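Local atomic coordinates of tail spike protein gp49 (Pseudomonas phage LKA1, PDB entry 4RU4), a protein that forms a phage tailspike that probably acts as a lyase on the O-specific polysaccharide of Pseudomonas, degrading the host envelope during virus entry. Residues A349-K354 / G380-D385; C338-C343 / I356-C361; P122-V127 / A194-Y199. All coordinates share one frame; numbering follows the deposited sequence.

Interaction 1 of 3, residues A349-K354 / G380-D385; sequences ATWQGK and GTFLLD
Trp351 and Phe382 meet inside the parallel beta-helix expected of a pectin lyase-like chain, each reaching in from a different wall of the coil. Strand segments 349-352 and 380-385 pass 8.3 Å apart at their axes, too far for backbone pairing, so side chains fill the interior between them. CB of Phe382 lies over one face of the indole, 3.5 Å from the centroid of its five-membered ring and almost straight above it, a CH-pi contact. With CG of Phe382 anti to its own carbonyl carbon (chi1 -57°), the phenyl ring is carried past the indole; the two rings are inclined at 59°, neither stacked nor edge-to-face. The far end of the phenyl reaches the chain's corner, where Gly353 O sits at the ring edge, 3.3 Å from Phe382 CZ.

The six-membered ring of the indole meets Leu384 obliquely, Leu384 CG coming within 3.4 Å of Trp351 CZ2. Indole NE1 gives a weak but fairly straight hydrogen bond to Leu383 O at 3.4 Å, a polar partner for an N-H buried in an apolar core. Gly353 and Gly380 both have positive phi with strongly negative psi, a backbone shape suited to glycine. The bare CA of Gly380 also lets Lys354 CG lie 4.3 Å away, while the ammonium of that lysine bonds to Gln418.

Phe422 on strand 420-425 continues the aromatic filling against both rings. Strand 349-352 pairs with strand 372-377, whereas strand 380-385 runs between strands 356-359 and 420-425 in a different wall.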
loop_
_atom_site.group_PDB
_atom_site.type_symbol
_atom_site.label_atom_id
_atom_site.label_comp_id
_atom_site.label_asym_id
_atom_site.label_seq_id
_atom_site.Cartn_x
_atom_site.Cartn_y
_atom_site.Cartn_z
ATOM N N ALA B 349 -2.296 8.152 -16.255
ATOM C CA ALA B 349 -0.938 8.028 -15.752
ATOM C C ALA B 349 -0.014 7.452 -16.843
ATOM O O ALA B 349 -0.475 7.076 -17.928
ATOM C CB ALA B 349 -0.924 7.151 -14.493
ATOM N N THR B 350 1.287 7.377 -16.566
ATOM C CA THR B 350 2.203 6.973 -17.627
ATOM C C THR B 350 3.351 6.079 -17.154
ATOM O O THR B 350 3.834 6.199 -16.029
ATOM C CB THR B 350 2.827 8.219 -18.357
ATOM O OG1 THR B 350 3.582 7.792 -19.505
ATOM C CG2 THR B 350 3.783 8.930 -17.428
ATOM N N TRP B 351 3.774 5.186 -18.043
ATOM C CA TRP B 351 4.982 4.394 -17.866
ATOM C C TRP B 351 6.014 4.962 -18.839
ATOM O O TRP B 351 5.777 4.949 -20.043
ATOM C CB TRP B 351 4.689 2.969 -18.322
ATOM C CG TRP B 351 4.061 2.027 -17.342
ATOM C CD1 TRP B 351 4.169 2.021 -15.966
ATOM C CD2 TRP B 351 3.237 0.911 -17.687
ATOM N NE1 TRP B 351 3.470 0.940 -15.446
ATOM C CE2 TRP B 351 2.918 0.232 -16.486
ATOM C CE3 TRP B 351 2.781 0.395 -18.907
ATOM C CZ2 TRP B 351 2.144 -0.918 -16.464
ATOM C CZ3 TRP B 351 2.015 -0.762 -18.888
ATOM C CH2 TRP B 351 1.700 -1.400 -17.673
ATOM N N GLN B 352 7.154 5.423 -18.331
ATOM C CA GLN B 352 8.255 5.898 -19.151
ATOM C C GLN B 352 9.549 5.556 -18.397
ATOM O O GLN B 352 9.540 5.421 -17.173
ATOM C CB GLN B 352 8.165 7.429 -19.333
ATOM C CG GLN B 352 6.828 7.907 -19.853
ATOM C CD GLN B 352 6.828 9.345 -20.339
ATOM O OE1 GLN B 352 7.863 9.880 -20.730
ATOM N NE2 GLN B 352 5.634 9.973 -20.346
ATOM N N GLY B 353 10.670 5.462 -19.104
ATOM C CA GLY B 353 11.947 5.261 -18.431
ATOM C C GLY B 353 12.216 3.798 -18.138
ATOM O O GLY B 353 12.241 2.992 -19.051
ATOM N N LYS B 354 12.399 3.446 -16.871
ATOM C CA LYS B 354 12.790 2.073 -16.502
ATOM C C LYS B 354 12.367 1.765 -15.087
ATOM O O LYS B 354 12.595 2.577 -14.204
ATOM C CB LYS B 354 14.318 1.912 -16.599
ATOM C CG LYS B 354 14.861 0.550 -16.034
ATOM C CD LYS B 354 16.367 0.349 -16.352
ATOM C CE LYS B 354 16.975 -0.857 -15.626
ATOM N NZ LYS B 354 18.463 -0.941 -15.931
ATOM N N GLY B 380 13.201 -2.651 -18.878
ATOM C CA GLY B 380 12.976 -2.985 -17.479
ATOM C C GLY B 380 11.532 -3.373 -17.215
ATOM O O GLY B 380 10.845 -3.890 -18.087
ATOM N N THR B 381 11.062 -3.137 -15.999
ATOM C CA THR B 381 9.781 -3.691 -15.598
ATOM C C THR B 381 8.796 -2.571 -15.307
ATOM O O THR B 381 9.130 -1.597 -14.621
ATOM C CB THR B 381 9.993 -4.572 -14.345
ATOM O OG1 THR B 381 10.855 -5.662 -14.695
ATOM C CG2 THR B 381 8.673 -5.116 -13.791
ATOM N N PHE B 382 7.581 -2.712 -15.813
ATOM C CA PHE B 382 6.570 -1.678 -15.636
ATOM C C PHE B 382 5.318 -2.349 -15.093
ATOM O O PHE B 382 4.800 -3.301 -15.695
ATOM C CB PHE B 382 6.321 -0.983 -16.973
ATOM C CG PHE B 382 7.569 -0.407 -17.559
ATOM C CD1 PHE B 382 8.419 -1.195 -18.345
ATOM C CD2 PHE B 382 7.942 0.905 -17.267
ATOM C CE1 PHE B 382 9.627 -0.661 -18.864
ATOM C CE2 PHE B 382 9.147 1.438 -17.785
ATOM C CZ PHE B 382 9.969 0.653 -18.588
ATOM N N LEU B 383 4.851 -1.856 -13.951
ATOM C CA LEU B 383 3.925 -2.608 -13.113
ATOM C C LEU B 383 2.716 -1.761 -12.782
ATOM O O LEU B 383 2.873 -0.589 -12.418
ATOM C CB LEU B 383 4.634 -3.014 -11.813
ATOM C CG LEU B 383 3.834 -3.697 -10.694
ATOM C CD1 LEU B 383 3.174 -4.994 -11.196
ATOM C CD2 LEU B 383 4.722 -4.008 -9.494
ATOM N N LEU B 384 1.522 -2.339 -12.937
ATOM C CA LEU B 384 0.296 -1.810 -12.326
ATOM C C LEU B 384 -0.091 -2.828 -11.263
ATOM O O LEU B 384 -0.619 -3.900 -11.570
ATOM C CB LEU B 384 -0.850 -1.664 -13.351
ATOM C CG LEU B 384 -0.621 -0.690 -14.494
ATOM C CD1 LEU B 384 -1.863 -0.581 -15.373
ATOM C CD2 LEU B 384 -0.232 0.680 -13.949
ATOM N N ASP B 385 0.177 -2.478 -10.012
ATOM C CA ASP B 385 0.086 -3.391 -8.907
ATOM C C ASP B 385 -1.204 -3.130 -8.134
ATOM O O ASP B 385 -1.266 -2.157 -7.367
ATOM C CB ASP B 385 1.286 -3.098 -8.008
ATOM C CG ASP B 385 1.426 -4.065 -6.861
ATOM O OD1 ASP B 385 0.423 -4.469 -6.221
ATOM O OD2 ASP B 385 2.590 -4.443 -6.609
#

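Interaction 2 of 3, residues C338-C343 / I356-C361; sequences CSYENC and ISYRHC
Glu341 and Arg359 lie side by side on neighbouring parallel strands, and a salt bridge of 2.6 Å joins Glu341 OE2 to Arg359 NH1. The guanidinium nitrogen meets the carboxylate oxygen on its anti side, the two planes being 71° apart. Ser339 OG donates to the same Glu341 OE2 at 2.6 Å from the opposite face of the carboxylate, so two donors hold one buried oxygen; the pair of bonds should stabilise its negative charge. CB of Ser357 lies over the centre of the guanidinium face.

Tyr340 and Tyr358 project from the other side of the sheet. Paired on parallel strands and alike in both chi1 and chi2, they hold their rings parallel to within 3° but slid apart, with Tyr340 CD1 3.3 Å from Tyr358 CE2. Backbone bonds run in parallel-strand fashion, for example Arg359 N to Tyr340 O at 3.0 Å. Beyond the strands, Asn342 and His360 both take left-handed helical backbone angles, which asparagine tolerates well, and so turn the corner in step. A water links Asn342 ND2 at 2.8 Å with His360 ND1 at 2.6 Å. After the corner, Cys343 N makes a weak bond to Cys361 SG.

Further out, Arg314 makes a salt bridge with Glu341 OE1 and Arg312 bonds to Ser339 OG. The tyrosine hydroxyls are held by backbone oxygens, Tyr340 OH by Asp330 and Tyr358 OH by Thr350, and His360 NE2 bonds to Asp385 of the third subunit. Strand 338-341 has strand 312-314 as its other neighbour, and strand 356-359 has strand 380-385, successive rungs of one wall of the beta-helix.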
loop_
_atom_site.group_PDB
_atom_site.type_symbol
_atom_site.label_atom_id
_atom_site.label_comp_id
_atom_site.label_asym_id
_atom_site.label_seq_id
_atom_site.Cartn_x
_atom_site.Cartn_y
_atom_site.Cartn_z
ATOM N N CYS B 338 11.071 4.467 -9.783
ATOM C CA CYS B 338 10.211 5.453 -9.131
ATOM C C CYS B 338 8.787 4.911 -9.118
ATOM O O CYS B 338 8.467 3.992 -9.870
ATOM C CB CYS B 338 10.223 6.755 -9.918
ATOM S SG CYS B 338 11.776 7.661 -9.887
ATOM N N SER B 339 7.903 5.506 -8.303
ATOM C CA SER B 339 6.532 4.999 -8.228
ATOM C C SER B 339 5.535 6.024 -7.721
ATOM O O SER B 339 5.918 7.018 -7.069
ATOM C CB SER B 339 6.447 3.741 -7.325
ATOM O OG SER B 339 6.964 3.982 -6.009
ATOM N N TYR B 340 4.262 5.783 -8.061
ATOM C CA TYR B 340 3.105 6.392 -7.374
ATOM C C TYR B 340 2.462 5.271 -6.542
ATOM O O TYR B 340 2.283 4.154 -7.027
ATOM C CB TYR B 340 2.070 6.961 -8.370
ATOM C CG TYR B 340 2.506 8.228 -9.098
ATOM C CD1 TYR B 340 3.367 8.171 -10.174
ATOM C CD2 TYR B 340 2.037 9.483 -8.703
ATOM C CE1 TYR B 340 3.787 9.346 -10.839
ATOM C CE2 TYR B 340 2.444 10.652 -9.372
ATOM C CZ TYR B 340 3.311 10.564 -10.430
ATOM O OH TYR B 340 3.737 11.695 -11.080
ATOM N N GLU B 341 2.099 5.566 -5.298
ATOM C CA GLU B 341 1.523 4.569 -4.405
ATOM C C GLU B 341 0.406 5.237 -3.599
ATOM O O GLU B 341 0.582 6.361 -3.120
ATOM C CB GLU B 341 2.611 4.059 -3.443
ATOM C CG GLU B 341 3.754 3.390 -4.238
ATOM C CD GLU B 341 5.006 3.054 -3.441
ATOM O OE1 GLU B 341 5.059 3.356 -2.230
ATOM O OE2 GLU B 341 5.957 2.506 -4.066
ATOM N N ASN B 342 -0.728 4.551 -3.485
ATOM C CA ASN B 342 -1.859 5.055 -2.708
ATOM C C ASN B 342 -2.289 6.437 -3.160
ATOM O O ASN B 342 -2.560 7.284 -2.320
ATOM C CB ASN B 342 -1.540 5.111 -1.221
ATOM C CG ASN B 342 -1.114 3.760 -0.653
ATOM O OD1 ASN B 342 -0.046 3.638 -0.072
ATOM N ND2 ASN B 342 -1.950 2.766 -0.803
ATOM N N CYS B 343 -2.342 6.652 -4.469
ATOM C CA CYS B 343 -2.759 7.932 -5.033
ATOM C C CYS B 343 -4.090 7.809 -5.755
ATOM O O CYS B 343 -4.373 6.773 -6.383
ATOM C CB CYS B 343 -1.692 8.445 -6.021
ATOM S SG CYS B 343 -0.167 9.001 -5.200
ATOM N N ILE B 356 9.263 1.236 -13.337
ATOM C CA ILE B 356 8.259 2.163 -12.814
ATOM C C ILE B 356 7.014 1.395 -12.339
ATOM O O ILE B 356 6.570 0.467 -13.006
ATOM C CB ILE B 356 7.821 3.104 -13.927
ATOM C CG1 ILE B 356 9.022 3.890 -14.480
ATOM C CG2 ILE B 356 6.654 4.005 -13.460
ATOM C CD1 ILE B 356 9.832 4.675 -13.467
ATOM N N SER B 357 6.440 1.775 -11.191
ATOM C CA SER B 357 5.273 1.047 -10.688
ATOM C C SER B 357 4.197 2.024 -10.232
ATOM O O SER B 357 4.521 3.136 -9.767
ATOM C CB SER B 357 5.661 0.126 -9.524
ATOM O OG SER B 357 6.879 -0.564 -9.795
ATOM N N TYR B 358 2.939 1.606 -10.382
ATOM C CA TYR B 358 1.790 2.224 -9.720
ATOM C C TYR B 358 1.228 1.162 -8.787
ATOM O O TYR B 358 0.968 0.037 -9.228
ATOM C CB TYR B 358 0.730 2.649 -10.757
ATOM C CG TYR B 358 1.212 3.810 -11.571
ATOM C CD1 TYR B 358 2.065 3.613 -12.646
ATOM C CD2 TYR B 358 0.866 5.121 -11.224
ATOM C CE1 TYR B 358 2.555 4.704 -13.395
ATOM C CE2 TYR B 358 1.359 6.207 -11.941
ATOM C CZ TYR B 358 2.198 5.988 -13.035
ATOM O OH TYR B 358 2.711 7.052 -13.751
ATOM N N ARG B 359 1.051 1.492 -7.506
ATOM C CA ARG B 359 0.619 0.503 -6.516
ATOM C C ARG B 359 -0.566 1.021 -5.724
ATOM O O ARG B 359 -0.465 2.078 -5.088
ATOM C CB ARG B 359 1.734 0.200 -5.521
ATOM C CG ARG B 359 3.058 -0.209 -6.168
ATOM C CD ARG B 359 4.133 -0.407 -5.095
ATOM N NE ARG B 359 5.256 -1.199 -5.596
ATOM C CZ ARG B 359 6.481 -0.739 -5.838
ATOM N NH1 ARG B 359 6.796 0.533 -5.600
ATOM N NH2 ARG B 359 7.415 -1.568 -6.301
ATOM N N HIS B 360 -1.663 0.264 -5.730
ATOM C CA HIS B 360 -2.845 0.666 -4.958
ATOM C C HIS B 360 -3.264 2.099 -5.283
ATOM O O HIS B 360 -3.668 2.851 -4.384
ATOM C CB HIS B 360 -2.582 0.488 -3.453
ATOM C CG HIS B 360 -2.711 -0.943 -2.987
ATOM N ND1 HIS B 360 -2.219 -1.396 -1.779
ATOM C CD2 HIS B 360 -3.286 -2.018 -3.584
ATOM C CE1 HIS B 360 -2.478 -2.689 -1.655
ATOM N NE2 HIS B 360 -3.139 -3.087 -2.728
ATOM N N CYS B 361 -3.174 2.463 -6.566
ATOM C CA CYS B 361 -3.733 3.722 -7.048
ATOM C C CYS B 361 -5.125 3.544 -7.635
ATOM O O CYS B 361 -5.467 2.473 -8.162
ATOM C CB CYS B 361 -2.844 4.326 -8.133
ATOM S SG CYS B 361 -1.247 4.822 -7.478
HETATM O O HOH W 1 9.076 0.968 -9.490
HETATM O O HOH W 2 -1.932 0.223 0.279
#

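Interaction 3 of 3, residues P122-V127 / A194-Y199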
loop_
_atom_site.group_PDB
_atom_site.type_symbol
_atom_site.label_atom_id
_atom_site.label_comp_id
_atom_site.label_asym_id
_atom_site.label_seq_id
_atom_site.Cartn_x
_atom_site.Cartn_y
_atom_site.Cartn_z
ATOM N N PRO B 122 37.680 15.344 -7.469
ATOM C CA PRO B 122 38.546 14.664 -8.447
ATOM C C PRO B 122 37.788 13.594 -9.261
ATOM O O PRO B 122 36.696 13.142 -8.864
ATOM C CB PRO B 122 39.617 13.995 -7.568
ATOM C CG PRO B 122 39.580 14.722 -6.246
ATOM C CD PRO B 122 38.116 15.101 -6.077
ATOM N N ASN B 123 38.371 13.205 -10.396
ATOM C CA ASN B 123 37.832 12.132 -11.227
ATOM C C ASN B 123 37.931 10.770 -10.549
ATOM O O ASN B 123 38.647 10.602 -9.558
ATOM C CB ASN B 123 38.544 12.104 -12.590
ATOM C CG ASN B 123 38.268 13.360 -13.413
ATOM O OD1 ASN B 123 37.179 13.948 -13.330
ATOM N ND2 ASN B 123 39.262 13.795 -14.192
ATOM N N ILE B 124 37.214 9.789 -11.096
ATOM C CA ILE B 124 37.203 8.450 -10.530
ATOM C C ILE B 124 37.592 7.388 -11.571
ATOM O O ILE B 124 37.473 7.631 -12.775
ATOM C CB ILE B 124 35.801 8.107 -9.945
ATOM C CG1 ILE B 124 34.728 8.093 -11.045
ATOM C CG2 ILE B 124 35.407 9.115 -8.843
ATOM C CD1 ILE B 124 33.368 7.458 -10.569
ATOM N N SER B 125 38.061 6.223 -11.096
ATOM C CA SER B 125 38.252 5.047 -11.943
ATOM C C SER B 125 36.898 4.542 -12.408
ATOM O O SER B 125 35.886 4.778 -11.750
ATOM C CB SER B 125 38.870 3.897 -11.151
ATOM O OG SER B 125 40.092 4.269 -10.594
ATOM N N SER B 126 36.889 3.808 -13.516
ATOM C CA SER B 126 35.692 3.085 -13.952
ATOM C C SER B 126 35.125 2.195 -12.846
ATOM O O SER B 126 35.868 1.605 -12.057
ATOM C CB SER B 126 36.031 2.269 -15.209
ATOM O OG SER B 126 36.430 3.163 -16.235
ATOM N N VAL B 127 33.801 2.099 -12.784
ATOM C CA VAL B 127 33.138 1.367 -11.722
ATOM C C VAL B 127 31.938 0.583 -12.303
ATOM O O VAL B 127 31.301 1.027 -13.282
ATOM C CB VAL B 127 32.728 2.332 -10.573
ATOM C CG1 VAL B 127 31.711 3.388 -11.063
ATOM C CG2 VAL B 127 32.203 1.565 -9.352
ATOM N N ALA B 194 36.586 7.648 -17.571
ATOM C CA ALA B 194 37.018 8.687 -18.492
ATOM C C ALA B 194 35.868 9.526 -19.015
ATOM O O ALA B 194 36.090 10.509 -19.728
ATOM C CB ALA B 194 37.795 8.076 -19.664
ATOM N N THR B 195 34.640 9.143 -18.695
ATOM C CA THR B 195 33.488 9.854 -19.245
ATOM C C THR B 195 32.637 10.628 -18.228
ATOM O O THR B 195 31.639 11.256 -18.615
ATOM C CB THR B 195 32.552 8.883 -19.937
ATOM O OG1 THR B 195 32.021 7.989 -18.949
ATOM C CG2 THR B 195 33.302 8.082 -20.965
ATOM N N VAL B 196 32.993 10.584 -16.944
ATOM C CA VAL B 196 32.151 11.232 -15.932
ATOM C C VAL B 196 32.901 12.337 -15.186
ATOM O O VAL B 196 34.128 12.276 -15.032
ATOM C CB VAL B 196 31.535 10.212 -14.923
ATOM C CG1 VAL B 196 30.396 9.408 -15.577
ATOM C CG2 VAL B 196 32.596 9.244 -14.386
ATOM N N ALA B 197 32.157 13.356 -14.762
ATOM C CA ALA B 197 32.662 14.393 -13.878
ATOM C C ALA B 197 31.892 14.252 -12.570
ATOM O O ALA B 197 30.689 13.984 -12.584
ATOM C CB ALA B 197 32.401 15.772 -14.470
ATOM N N ILE B 198 32.592 14.432 -11.453
ATOM C CA ILE B 198 32.031 14.192 -10.128
ATOM C C ILE B 198 31.929 15.538 -9.398
ATOM O O ILE B 198 32.827 16.380 -9.500
ATOM C CB ILE B 198 32.925 13.215 -9.290
ATOM C CG1 ILE B 198 33.522 12.110 -10.171
ATOM C CG2 ILE B 198 32.144 12.618 -8.078
ATOM C CD1 ILE B 198 32.447 11.266 -10.977
ATOM N N TYR B 199 30.839 15.730 -8.659
ATOM C CA TYR B 199 30.540 16.992 -8.006
ATOM C C TYR B 199 29.971 16.731 -6.641
ATOM O O TYR B 199 29.031 15.938 -6.503
ATOM C CB TYR B 199 29.443 17.725 -8.789
ATOM C CG TYR B 199 29.876 18.128 -10.177
ATOM C CD1 TYR B 199 30.600 19.304 -10.377
ATOM C CD2 TYR B 199 29.574 17.339 -11.278
ATOM C CE1 TYR B 199 31.000 19.688 -11.635
ATOM C CE2 TYR B 199 29.975 17.715 -12.556
ATOM C CZ TYR B 199 30.690 18.894 -12.724
ATOM O OH TYR B 199 31.084 19.282 -13.979
HETATM O O HOH W 3 35.506 15.167 -11.534
HETATM O O HOH W 4 35.885 10.582 -13.529
#
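Ile198 and Ile124 bury more surface than any other residue here, with Val196 next, in the Ig-like domain that projects from the tailspike shaft. The two isoleucines cross at about a right angle. Ile198 sends its CB toward the opposing loop, and its CG1 packs 3.8 Å from Ile124 CG2, while its CD1 reaches 3.9 Å from Ile124 CG1. For Ile124, chi1 of 63° puts CG1 between its backbone N and carbonyl carbon, and this turns that branch toward the facing chain, where it meets both Ile198 CD1 and, 4.1 Å away, Val196 CG2. Branched aliphatic residues suit such a place, since each offers methyl or methylene groups in more than one direction. Ile198 CG1 also lies 3.6 Å from Pro122 O, so the loop backbone closes over the same side chain.

The facing chains share no direct hydrogen bond; two waters bridge them instead. One accepts from Ile198 N at 3.0 Å and donates to Asn123 OD1 at 2.7 Å, making the amide of an exposed asparagine a partner for an otherwise distant strand N-H. The other accepts from Ile124 N at 2.9 Å and lies an equal 2.9 Å from Val196 O, to which it probably donates. Water thus supplies partners for Ile198 N and Ile124 N across this gap.

Just before this loop, strand 113-120 runs antiparallel to strand 197-202, and Leu121 still makes a backbone bond with Ile198. Residues 122-127 then leave that partner, Asn123 bonding to Ala137 and Ser125 to Asp135 around strand 133-135. Ile134 and Phe136 pack against Ile124, and strand 147-151 brings Phe148 and Ile150 to Ile198.

Overall arrangement
Interactions 1 and 2 lie in one part of the beta-helix, their centres 9 Å apart, and their segments alternate along the chain. Strands 356-359 and 380-385 are neighbours in one wall, where Asp385 N is 2.8 Å from Tyr358 O, a probable hydrogen bond. Tyr358 also turns inward, its CE2 3.6 Å from Ala349 CB, joining the rung ladder of interaction 2 to the interior packing of interaction 1. Both touch the second subunit of the trimer. Interaction 3 belongs to the Ig-like domain, about 30 and 34 Å from them between centres. All three are away from the calcium site of Gly368 and Asp394.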